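Local coordinates for protein arsenate reductase (ArsC) (Archaeoglobus fulgidus, PDB 1Y1L) that probably reduces arsenate to arsenite in arsenical detoxification, using a low-molecular-weight phosphatase-type fold, at residues V74-E79 against T92-E97; A18-M23 against K119-E124; H8-S13 against E35-V40; K1-C6 against D68-I73. All blocks are in the same frame, centred on the assembly; numbering follows the deposited sequence.

Overall arrangement
Contacts 1 and 4 both serve the four-stranded parallel sheet: strand 73-77 is shared, joined on one side to strand 91-95 and on the other to strand 2-6. Contact 1 is the most buried, with a ladder of backbone bonds; contact 4, where the loop 68-72 leads into strand 73-77 beside strand 2-6, is partly buried and leans on aliphatic-aromatic contacts. Contact 2 lies at the surface, where the ends of two helices meet through apolar atoms without a hydrogen bond, and it touches contact 4 through F20 on F4. Contact 3 joins two loops and, like contact 1, binds cadmium at a subunit boundary. R12 of contact 3 forms a salt bridge to E78 of contact 1.

Contact 1: residues V74-E79 against T92-E97; sequences VTVCEE and TRWHIE. With CD (cadmium ion), chain H.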
# COMPACT_ATOMS: atom_id res chain seq x y z
N VAL A 74 -4.19 8.20 -11.90
CA VAL A 74 -4.44 9.10 -10.78
C VAL A 74 -5.67 8.57 -10.04
O VAL A 74 -6.70 8.29 -10.67
CB VAL A 74 -4.68 10.54 -11.27
CG1 VAL A 74 -5.32 10.53 -12.63
CG2 VAL A 74 -5.54 11.31 -10.30
N THR A 75 -5.53 8.39 -8.73
CA THR A 75 -6.62 7.88 -7.89
C THR A 75 -7.26 8.98 -7.04
O THR A 75 -6.58 9.64 -6.24
CB THR A 75 -6.14 6.72 -6.98
OG1 THR A 75 -5.92 5.54 -7.76
CG2 THR A 75 -7.17 6.40 -5.91
N VAL A 76 -8.55 9.21 -7.24
CA VAL A 76 -9.27 10.22 -6.47
C VAL A 76 -9.75 9.57 -5.18
O VAL A 76 -10.78 8.87 -5.16
CB VAL A 76 -10.46 10.81 -7.26
CG1 VAL A 76 -11.25 11.74 -6.38
CG2 VAL A 76 -9.95 11.59 -8.45
N CYS A 77 -8.96 9.75 -4.12
CA CYS A 77 -9.25 9.18 -2.80
C CYS A 77 -10.19 10.03 -1.93
O CYS A 77 -10.42 11.22 -2.19
CB CYS A 77 -7.93 9.01 -2.01
SG CYS A 77 -6.56 8.60 -3.14
N GLU A 78 -10.72 9.39 -0.89
CA GLU A 78 -11.64 10.02 0.06
C GLU A 78 -10.83 10.76 1.13
O GLU A 78 -9.61 10.91 1.00
CB GLU A 78 -12.49 8.94 0.73
CG GLU A 78 -13.25 8.04 -0.23
CD GLU A 78 -14.63 8.57 -0.57
OE1 GLU A 78 -14.75 9.33 -1.55
OE2 GLU A 78 -15.60 8.21 0.13
N GLU A 79 -11.49 11.19 2.20
CA GLU A 79 -10.81 11.90 3.29
C GLU A 79 -9.72 11.05 3.95
O GLU A 79 -8.72 11.58 4.44
CB GLU A 79 -11.81 12.36 4.37
CG GLU A 79 -11.18 13.28 5.44
CD GLU A 79 -12.05 13.46 6.67
OE1 GLU A 79 -11.59 13.09 7.78
OE2 GLU A 79 -13.19 13.98 6.55
N THR A 92 -1.01 8.26 -8.57
CA THR A 92 -1.05 9.33 -7.57
C THR A 92 -2.36 9.25 -6.77
O THR A 92 -3.22 8.40 -7.03
CB THR A 92 -0.98 10.73 -8.21
OG1 THR A 92 -0.08 10.72 -9.32
CG2 THR A 92 -0.47 11.74 -7.20
N ARG A 93 -2.52 10.15 -5.80
CA ARG A 93 -3.72 10.18 -4.97
C ARG A 93 -4.22 11.60 -4.74
O ARG A 93 -3.48 12.46 -4.27
CB ARG A 93 -3.42 9.53 -3.63
CG ARG A 93 -3.01 8.07 -3.75
CD ARG A 93 -2.62 7.49 -2.41
NE ARG A 93 -2.31 6.07 -2.49
CZ ARG A 93 -1.36 5.46 -1.77
NH1 ARG A 93 -1.15 4.16 -1.91
NH2 ARG A 93 -0.62 6.16 -0.90
N TRP A 94 -5.47 11.85 -5.10
CA TRP A 94 -6.05 13.17 -4.91
C TRP A 94 -7.16 13.08 -3.90
O TRP A 94 -8.15 12.38 -4.12
CB TRP A 94 -6.64 13.70 -6.21
CG TRP A 94 -5.64 14.03 -7.24
CD1 TRP A 94 -4.29 13.93 -7.13
CD2 TRP A 94 -5.91 14.48 -8.57
NE1 TRP A 94 -3.70 14.28 -8.31
CE2 TRP A 94 -4.67 14.62 -9.21
CE3 TRP A 94 -7.08 14.78 -9.27
CZ2 TRP A 94 -4.56 15.04 -10.53
CZ3 TRP A 94 -6.97 15.19 -10.58
CH2 TRP A 94 -5.72 15.32 -11.20
N HIS A 95 -7.00 13.77 -2.78
CA HIS A 95 -8.05 13.77 -1.77
C HIS A 95 -9.05 14.86 -2.16
O HIS A 95 -8.78 16.06 -2.02
CB HIS A 95 -7.44 14.01 -0.40
CG HIS A 95 -6.42 12.98 -0.01
ND1 HIS A 95 -6.75 11.68 0.28
CD2 HIS A 95 -5.07 13.07 0.14
CE1 HIS A 95 -5.65 11.00 0.59
NE2 HIS A 95 -4.62 11.83 0.52
N ILE A 96 -10.18 14.43 -2.71
CA ILE A 96 -11.22 15.34 -3.16
C ILE A 96 -12.57 15.03 -2.53
O ILE A 96 -13.06 13.90 -2.56
CB ILE A 96 -11.35 15.29 -4.69
CG1 ILE A 96 -10.01 15.68 -5.33
CG2 ILE A 96 -12.45 16.21 -5.16
CD1 ILE A 96 -9.99 15.58 -6.83
N GLU A 97 -13.18 16.08 -1.97
CA GLU A 97 -14.48 16.02 -1.32
C GLU A 97 -15.50 15.35 -2.20
O GLU A 97 -15.63 15.68 -3.37
CB GLU A 97 -14.95 17.44 -1.00
CG GLU A 97 -16.38 17.58 -0.50
CD GLU A 97 -16.71 19.00 -0.09
OE1 GLU A 97 -17.50 19.17 0.87
OE2 GLU A 97 -16.17 19.95 -0.70
CD CD H . -3.48 10.25 1.90
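A parallel beta pair is formed by V74-C77 and T92-H95, with T75 opposite R93, V76 opposite W94 and C77 opposite H95. The backbone evidence is an alternating ladder: T75 N donates to T92 O (2.9 Å), W94 N to T75 O (2.7 Å), and I96 N to C77 O (3.3 Å); the C77 N bond to W94 O is weak. V74 brings CG2, which stands anti to its backbone N, over the centre of the indole six-membered ring of W94, 3.6 Å from the centroid and only 14° off the normal, a CH-pi contact. On that same sheet face V76 CG1 meets I96 CB at 3.9 Å. Strand 91-95 is the outermost of the four within the chain, its R93 backbone bonding to the second subunit, and helix 106-121 covers the W94 and I96 side. On the other face C77 SG lies against R93 CB while disulfide-bonded to C82, consistent with the oxidised form of an arsenate reductase. The imidazole of H95 has both nitrogens engaged: ND1 donates to E78 O at 3.0 Å, with an N-H...O angle of 155°, while NE2 binds cadmium at 2.4 Å together with D88 of the second subunit.

Contact 2: residues A18-M23 against K119-E124; sequences ALFNAM and KKLVGE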
# COMPACT_ATOMS: atom_id res chain seq x y z
N ALA A 18 -13.02 14.67 -18.53
CA ALA A 18 -13.48 15.71 -19.46
C ALA A 18 -12.63 16.98 -19.43
O ALA A 18 -12.37 17.58 -20.47
CB ALA A 18 -14.94 16.03 -19.19
N LEU A 19 -12.26 17.42 -18.23
CA LEU A 19 -11.44 18.61 -18.09
C LEU A 19 -10.02 18.39 -18.61
O LEU A 19 -9.40 19.29 -19.20
CB LEU A 19 -11.40 19.02 -16.63
CG LEU A 19 -12.73 19.57 -16.17
CD1 LEU A 19 -12.76 19.56 -14.68
CD2 LEU A 19 -12.93 20.98 -16.70
N PHE A 20 -9.50 17.21 -18.32
CA PHE A 20 -8.17 16.82 -18.75
C PHE A 20 -8.11 16.93 -20.27
O PHE A 20 -7.31 17.69 -20.83
CB PHE A 20 -7.88 15.38 -18.32
CG PHE A 20 -6.48 14.95 -18.55
CD1 PHE A 20 -5.53 15.10 -17.56
CD2 PHE A 20 -6.09 14.46 -19.77
CE1 PHE A 20 -4.21 14.78 -17.79
CE2 PHE A 20 -4.79 14.13 -20.02
CZ PHE A 20 -3.84 14.29 -19.03
N ASN A 21 -8.98 16.18 -20.93
CA ASN A 21 -9.07 16.14 -22.38
C ASN A 21 -9.19 17.52 -23.03
O ASN A 21 -8.71 17.73 -24.15
CB ASN A 21 -10.25 15.27 -22.80
CG ASN A 21 -10.03 13.81 -22.51
OD1 ASN A 21 -10.97 13.04 -22.34
ND2 ASN A 21 -8.77 13.41 -22.48
N ALA A 22 -9.89 18.43 -22.38
CA ALA A 22 -10.05 19.78 -22.92
C ALA A 22 -8.79 20.62 -22.72
O ALA A 22 -8.69 21.73 -23.24
CB ALA A 22 -11.25 20.46 -22.28
N MET A 23 -7.84 20.10 -21.95
CA MET A 23 -6.62 20.84 -21.68
C MET A 23 -5.36 20.19 -22.23
O MET A 23 -4.39 20.88 -22.53
CB MET A 23 -6.47 21.06 -20.18
CG MET A 23 -7.60 21.86 -19.59
SD MET A 23 -7.25 22.35 -17.92
CE MET A 23 -8.34 21.28 -17.06
N LYS A 119 -5.34 21.07 -14.44
CA LYS A 119 -4.57 22.14 -15.09
C LYS A 119 -3.11 22.00 -14.71
O LYS A 119 -2.23 22.00 -15.57
CB LYS A 119 -5.12 23.49 -14.64
CG LYS A 119 -4.40 24.72 -15.15
CD LYS A 119 -5.22 25.96 -14.80
CE LYS A 119 -4.49 27.24 -15.16
NZ LYS A 119 -3.27 27.44 -14.31
N LYS A 120 -2.86 21.91 -13.41
CA LYS A 120 -1.52 21.76 -12.87
C LYS A 120 -0.88 20.46 -13.40
O LYS A 120 0.25 20.47 -13.91
CB LYS A 120 -1.60 21.76 -11.35
CG LYS A 120 -0.27 21.72 -10.64
CD LYS A 120 -0.45 21.54 -9.13
CE LYS A 120 0.88 21.21 -8.46
NZ LYS A 120 0.74 20.96 -7.00
N LEU A 121 -1.62 19.35 -13.29
CA LEU A 121 -1.16 18.03 -13.75
C LEU A 121 -0.82 17.99 -15.22
O LEU A 121 0.06 17.24 -15.63
CB LEU A 121 -2.22 16.96 -13.47
CG LEU A 121 -1.97 15.55 -14.03
CD1 LEU A 121 -0.69 14.96 -13.43
CD2 LEU A 121 -3.15 14.64 -13.77
N VAL A 122 -1.56 18.74 -16.03
CA VAL A 122 -1.33 18.77 -17.47
C VAL A 122 -0.02 19.50 -17.80
O VAL A 122 0.24 19.85 -18.95
CB VAL A 122 -2.56 19.34 -18.20
CG1 VAL A 122 -2.37 19.33 -19.70
CG2 VAL A 122 -3.77 18.50 -17.88
N GLY A 123 0.80 19.73 -16.78
CA GLY A 123 2.10 20.34 -16.99
C GLY A 123 2.95 19.32 -17.73
O GLY A 123 3.83 19.69 -18.53
N GLU A 124 2.66 18.04 -17.51
CA GLU A 124 3.36 16.93 -18.14
C GLU A 124 2.43 15.74 -18.43
O GLU A 124 2.27 15.40 -19.62
CB GLU A 124 4.52 16.50 -17.25
CG GLU A 124 5.54 15.55 -17.89
CD GLU A 124 6.63 16.26 -18.71
OE1 GLU A 124 7.03 15.71 -19.77
OE2 GLU A 124 7.11 17.33 -18.29
OXT GLU A 124 1.84 15.15 -17.49
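M23 N donates to F20 O at 2.7 Å, the shortest backbone bond here, and it joins the two residues that carry the 18-23 side of the contact. Its three-residue spacing is tighter than that of A22 N to A18 O, the four-residue bond of an alpha helix. No hydrogen bond passes between the two segments, so the evidence for their association is apolar. F20 sets CG anti to its own amide nitrogen (chi1 -172°), which sends the ring across to the end of helix 106-121. There CE1 reaches V122 CG2 at 3.7 Å, the methyl meeting the ring at a slant, whereas L121 CD2 comes to the ring edge, near its plane, 4.2 Å from CE1. The two methyls thus address one corner of the phenyl from different directions. The other branch of V122, CG1, rests against the backbone of M23, 3.8 Å from M23 O. M23 itself is bent at its thioether (chi3 -108°) and runs at about a right angle to the side chain of K119, with SD 3.9 Å from K119 CA and CE 4.0 Å from K119 N; sulfur and methyl therefore rest against the helix backbone, while the amine of K119 leads away. After the helix, L121 to E124 form a type I beta turn, and E124 OE2 bonds to W27 NE1 of the second subunit. F20 also meets the ring of F4 from strand 2-6, so the two helices pack side by side on one face of the parallel sheet, as in the alpha/beta fold of the low-molecular-weight phosphatase family.

Contact 3: residues H8-S13 against E35-V40; sequences HNTARS and EKAERV. With CD (cadmium ion), chain E; CD (cadmium ion), chain K.
H8-S13 and E35-V40 run past each other as irregular chain, closest at two places: the CA atoms of H8 and E35 are 5.1 Å apart, and those of T10 and V40 4.4 Å. Only R12 and S13 are helical, with A11 at the N-cap position. Between the two points of approach, the methyl of A37 faces the first segment, its CB 3.3 Å from H8 O and 3.6 Å from T10 OG1. T10 divides its branches: CG2, anti to the backbone N, comes to the edge of the R39 guanidinium near its plane, 3.3 Å from NH2, while OG1 makes a weak hydrogen bond to R39 O at 3.5 Å. V40 reaches T10 O through CG1. R39 gets back to T10 because its chain folds at chi2 (61°), although its first bond leads away. H8-R12 is part of the C6-to-R12 loop, which matches the CX5R phosphate-loop signature of the phosphatase family and probably cradles an oxyanion. Both carboxylate oxygens of E35 bind one cadmium at 2.3 Å, and H8 of the third subunit shares it; H8 in turn shares a second cadmium with E35 of that subunit, although this ion sits nearly equidistant from all five imidazole ring atoms, so its bonding mode is doubtful. Polar bonding across the two loops is therefore slight, and the metal-binding groups H8 and E35 face the third subunit instead.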
# COMPACT_ATOMS: atom_id res chain seq x y z
N HIS A 8 -17.24 4.80 -6.81
CA HIS A 8 -18.43 4.60 -7.61
C HIS A 8 -18.43 5.10 -9.08
O HIS A 8 -19.24 4.64 -9.88
CB HIS A 8 -19.64 5.04 -6.79
CG HIS A 8 -19.53 6.45 -6.24
ND1 HIS A 8 -20.63 7.29 -6.15
CD2 HIS A 8 -18.48 7.17 -5.78
CE1 HIS A 8 -20.24 8.46 -5.69
NE2 HIS A 8 -18.95 8.41 -5.44
N ASN A 9 -17.47 5.95 -9.46
CA ASN A 9 -17.36 6.47 -10.84
C ASN A 9 -18.64 7.08 -11.44
O ASN A 9 -19.19 6.58 -12.43
CB ASN A 9 -16.84 5.39 -11.81
CG ASN A 9 -16.74 5.88 -13.26
OD1 ASN A 9 -16.81 5.09 -14.20
ND2 ASN A 9 -16.61 7.20 -13.44
N THR A 10 -19.06 8.21 -10.89
CA THR A 10 -20.27 8.85 -11.38
C THR A 10 -20.09 10.35 -11.56
O THR A 10 -20.71 10.95 -12.44
CB THR A 10 -21.44 8.57 -10.40
OG1 THR A 10 -21.70 7.16 -10.33
CG2 THR A 10 -22.68 9.25 -10.85
N ALA A 11 -19.21 10.95 -10.76
CA ALA A 11 -18.97 12.38 -10.82
C ALA A 11 -17.51 12.80 -11.04
O ALA A 11 -17.11 13.07 -12.17
CB ALA A 11 -19.51 13.04 -9.57
N ARG A 12 -16.76 12.91 -9.95
CA ARG A 12 -15.35 13.32 -9.98
C ARG A 12 -14.53 12.62 -11.05
O ARG A 12 -13.81 13.26 -11.82
CB ARG A 12 -14.71 13.09 -8.61
CG ARG A 12 -15.52 13.64 -7.48
CD ARG A 12 -14.69 14.00 -6.26
NE ARG A 12 -14.21 12.84 -5.50
CZ ARG A 12 -14.98 11.87 -5.03
NH1 ARG A 12 -14.43 10.87 -4.33
NH2 ARG A 12 -16.28 11.85 -5.27
N SER A 13 -14.61 11.30 -11.08
CA SER A 13 -13.88 10.51 -12.05
C SER A 13 -14.15 11.10 -13.41
O SER A 13 -13.24 11.48 -14.14
CB SER A 13 -14.41 9.09 -12.00
OG SER A 13 -14.75 8.74 -10.67
N GLU A 35 -16.43 0.22 -7.84
CA GLU A 35 -17.72 -0.46 -7.77
C GLU A 35 -18.74 0.03 -8.79
O GLU A 35 -18.75 1.21 -9.16
CB GLU A 35 -18.28 -0.30 -6.37
CG GLU A 35 -19.43 -1.30 -6.11
CD GLU A 35 -20.32 -0.70 -5.05
OE1 GLU A 35 -19.81 0.08 -4.21
OE2 GLU A 35 -21.54 -0.99 -5.06
N LYS A 36 -19.66 -0.86 -9.17
CA LYS A 36 -20.69 -0.56 -10.17
C LYS A 36 -21.63 0.60 -9.88
O LYS A 36 -22.03 0.83 -8.74
CB LYS A 36 -21.53 -1.80 -10.44
CG LYS A 36 -22.56 -2.10 -9.36
CD LYS A 36 -23.99 -1.89 -9.88
CE LYS A 36 -25.02 -2.34 -8.85
NZ LYS A 36 -26.40 -2.34 -9.41
N ALA A 37 -22.07 1.24 -10.96
CA ALA A 37 -22.98 2.36 -10.89
C ALA A 37 -23.74 2.38 -12.21
O ALA A 37 -23.14 2.18 -13.28
CB ALA A 37 -22.23 3.65 -10.69
N GLU A 38 -25.04 2.65 -12.14
CA GLU A 38 -25.89 2.67 -13.33
C GLU A 38 -25.80 3.95 -14.16
O GLU A 38 -25.67 3.89 -15.39
CB GLU A 38 -27.36 2.47 -12.92
CG GLU A 38 -27.60 1.70 -11.60
CD GLU A 38 -27.53 0.18 -11.73
OE1 GLU A 38 -26.41 -0.38 -11.80
OE2 GLU A 38 -28.61 -0.46 -11.75
N ARG A 39 -25.86 5.10 -13.49
CA ARG A 39 -25.84 6.40 -14.16
C ARG A 39 -24.75 7.39 -13.78
O ARG A 39 -24.28 7.41 -12.65
CB ARG A 39 -27.21 7.10 -13.96
CG ARG A 39 -27.74 7.16 -12.49
CD ARG A 39 -26.82 7.95 -11.53
NE ARG A 39 -27.44 8.32 -10.25
CZ ARG A 39 -26.78 8.66 -9.15
NH1 ARG A 39 -27.44 8.99 -8.05
NH2 ARG A 39 -25.45 8.62 -9.12
N VAL A 40 -24.37 8.24 -14.74
CA VAL A 40 -23.39 9.27 -14.45
C VAL A 40 -24.21 10.40 -13.85
O VAL A 40 -25.34 10.65 -14.28
CB VAL A 40 -22.64 9.75 -15.72
CG1 VAL A 40 -21.97 11.08 -15.47
CG2 VAL A 40 -21.59 8.74 -16.08
CD CD E . -20.01 6.82 -4.03
CD CD K . -21.46 -0.71 -2.80

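Contact 4: residues K1-C6 against D68-I73; sequences KVLFVC and DDFDLI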
# COMPACT_ATOMS: atom_id res chain seq x y z
N LYS A 1 -1.88 8.09 -22.30
CA LYS A 1 -3.13 8.46 -21.57
C LYS A 1 -3.09 8.20 -20.06
O LYS A 1 -2.29 7.38 -19.59
CB LYS A 1 -4.33 7.73 -22.19
CG LYS A 1 -4.14 6.25 -22.33
CD LYS A 1 -5.38 5.61 -22.92
CE LYS A 1 -5.22 4.09 -22.99
NZ LYS A 1 -6.41 3.38 -23.58
N VAL A 2 -3.94 8.90 -19.32
CA VAL A 2 -4.04 8.79 -17.86
C VAL A 2 -5.40 8.17 -17.50
O VAL A 2 -6.30 8.16 -18.33
CB VAL A 2 -3.87 10.20 -17.22
CG1 VAL A 2 -4.83 11.16 -17.85
CG2 VAL A 2 -4.07 10.16 -15.74
N LEU A 3 -5.51 7.56 -16.32
CA LEU A 3 -6.78 6.96 -15.88
C LEU A 3 -7.19 7.56 -14.55
O LEU A 3 -6.44 7.49 -13.57
CB LEU A 3 -6.67 5.44 -15.71
CG LEU A 3 -7.95 4.60 -15.83
CD1 LEU A 3 -7.69 3.15 -15.48
CD2 LEU A 3 -9.02 5.12 -14.94
N PHE A 4 -8.37 8.16 -14.53
CA PHE A 4 -8.92 8.75 -13.31
C PHE A 4 -9.89 7.74 -12.72
O PHE A 4 -10.92 7.42 -13.32
CB PHE A 4 -9.64 10.04 -13.63
CG PHE A 4 -8.75 11.11 -14.18
CD1 PHE A 4 -8.56 11.24 -15.55
CD2 PHE A 4 -8.14 12.01 -13.33
CE1 PHE A 4 -7.77 12.26 -16.07
CE2 PHE A 4 -7.34 13.04 -13.84
CZ PHE A 4 -7.16 13.17 -15.21
N VAL A 5 -9.53 7.17 -11.57
CA VAL A 5 -10.41 6.20 -10.94
C VAL A 5 -10.80 6.60 -9.53
O VAL A 5 -10.00 7.15 -8.78
CB VAL A 5 -9.80 4.77 -11.00
CG1 VAL A 5 -8.30 4.84 -11.10
CG2 VAL A 5 -10.20 3.94 -9.78
N CYS A 6 -12.08 6.45 -9.24
CA CYS A 6 -12.61 6.73 -7.92
C CYS A 6 -13.44 5.50 -7.56
O CYS A 6 -13.37 4.47 -8.24
CB CYS A 6 -13.44 8.02 -7.91
SG CYS A 6 -15.20 7.77 -8.27
N ASP A 68 -2.73 -1.80 -17.34
CA ASP A 68 -1.43 -1.62 -17.99
C ASP A 68 -1.45 -0.72 -19.23
O ASP A 68 -0.40 -0.22 -19.66
CB ASP A 68 -0.81 -2.99 -18.28
CG ASP A 68 -0.53 -3.79 -17.00
OD1 ASP A 68 -0.79 -5.01 -17.00
OD2 ASP A 68 -0.06 -3.19 -16.00
N ASP A 69 -2.63 -0.52 -19.81
CA ASP A 69 -2.79 0.32 -20.99
C ASP A 69 -2.41 1.77 -20.71
O ASP A 69 -1.97 2.49 -21.60
CB ASP A 69 -4.25 0.29 -21.48
CG ASP A 69 -4.65 -1.06 -22.08
OD1 ASP A 69 -3.76 -1.88 -22.41
OD2 ASP A 69 -5.87 -1.28 -22.25
N PHE A 70 -2.62 2.20 -19.47
CA PHE A 70 -2.35 3.57 -19.04
C PHE A 70 -0.91 3.84 -18.60
O PHE A 70 -0.15 2.91 -18.37
CB PHE A 70 -3.36 3.95 -17.95
CG PHE A 70 -4.79 3.69 -18.34
CD1 PHE A 70 -5.35 2.44 -18.15
CD2 PHE A 70 -5.54 4.67 -18.98
CE1 PHE A 70 -6.64 2.16 -18.60
CE2 PHE A 70 -6.84 4.40 -19.42
CZ PHE A 70 -7.38 3.14 -19.24
N ASP A 71 -0.52 5.11 -18.50
CA ASP A 71 0.84 5.45 -18.11
C ASP A 71 0.94 6.29 -16.87
O ASP A 71 2.03 6.71 -16.48
CB ASP A 71 1.54 6.13 -19.26
CG ASP A 71 1.50 5.31 -20.49
OD1 ASP A 71 0.55 5.49 -21.28
OD2 ASP A 71 2.37 4.43 -20.64
N LEU A 72 -0.22 6.56 -16.28
CA LEU A 72 -0.33 7.33 -15.04
C LEU A 72 -1.75 7.20 -14.59
O LEU A 72 -2.64 7.73 -15.23
CB LEU A 72 0.02 8.82 -15.25
CG LEU A 72 -0.05 9.83 -14.10
CD1 LEU A 72 -1.28 10.69 -14.23
CD2 LEU A 72 0.01 9.16 -12.76
N ILE A 73 -1.98 6.42 -13.55
CA ILE A 73 -3.33 6.26 -13.05
C ILE A 73 -3.48 7.09 -11.77
O ILE A 73 -2.84 6.80 -10.77
CB ILE A 73 -3.73 4.76 -12.88
CG1 ILE A 73 -5.07 4.62 -12.15
CG2 ILE A 73 -2.63 3.98 -12.21
CD1 ILE A 73 -4.98 4.57 -10.63
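L3 lies over one face of the F70 ring: CD1 is 3.7 Å from the centroid and 21° off the normal, displaced toward the rim, a CH-pi contact, and L3 CB approaches F70 CD2 at 3.5 Å. The leucine thus spreads along the phenyl. Its CG stands opposite the amide nitrogen (chi1 -155°), which takes the branch over the ring. K1 passes F70 with an extended chain, CE 3.9 Å from F70 CE2, and its NZ forms a salt bridge with E30 of strand 29-33. Further along the strand, V5 and I73 cross with V5 CG1 about 3.4 Å from both CG1 and CD1 of I73. D71 N donates to K1 O at 3.1 Å, with an N-H...O angle of 165° and the donor almost in line with the carbonyl. L3 N also donates to L72 O at 3.1 Å, a bond to be read with caution because that oxygen is crowded in the model. A long ion pair links K1 N to D71 OD1 at 3.7 Å, at the exposed chain start. L3 and I73 pair as a parallel beta bridge. The loop D68-L72 so delivers the chain into strand 73-77 beside strand 2-6, an inner pair of the parallel sheet with strand order 2-1-3-4 that marks the low-molecular-weight phosphatase fold.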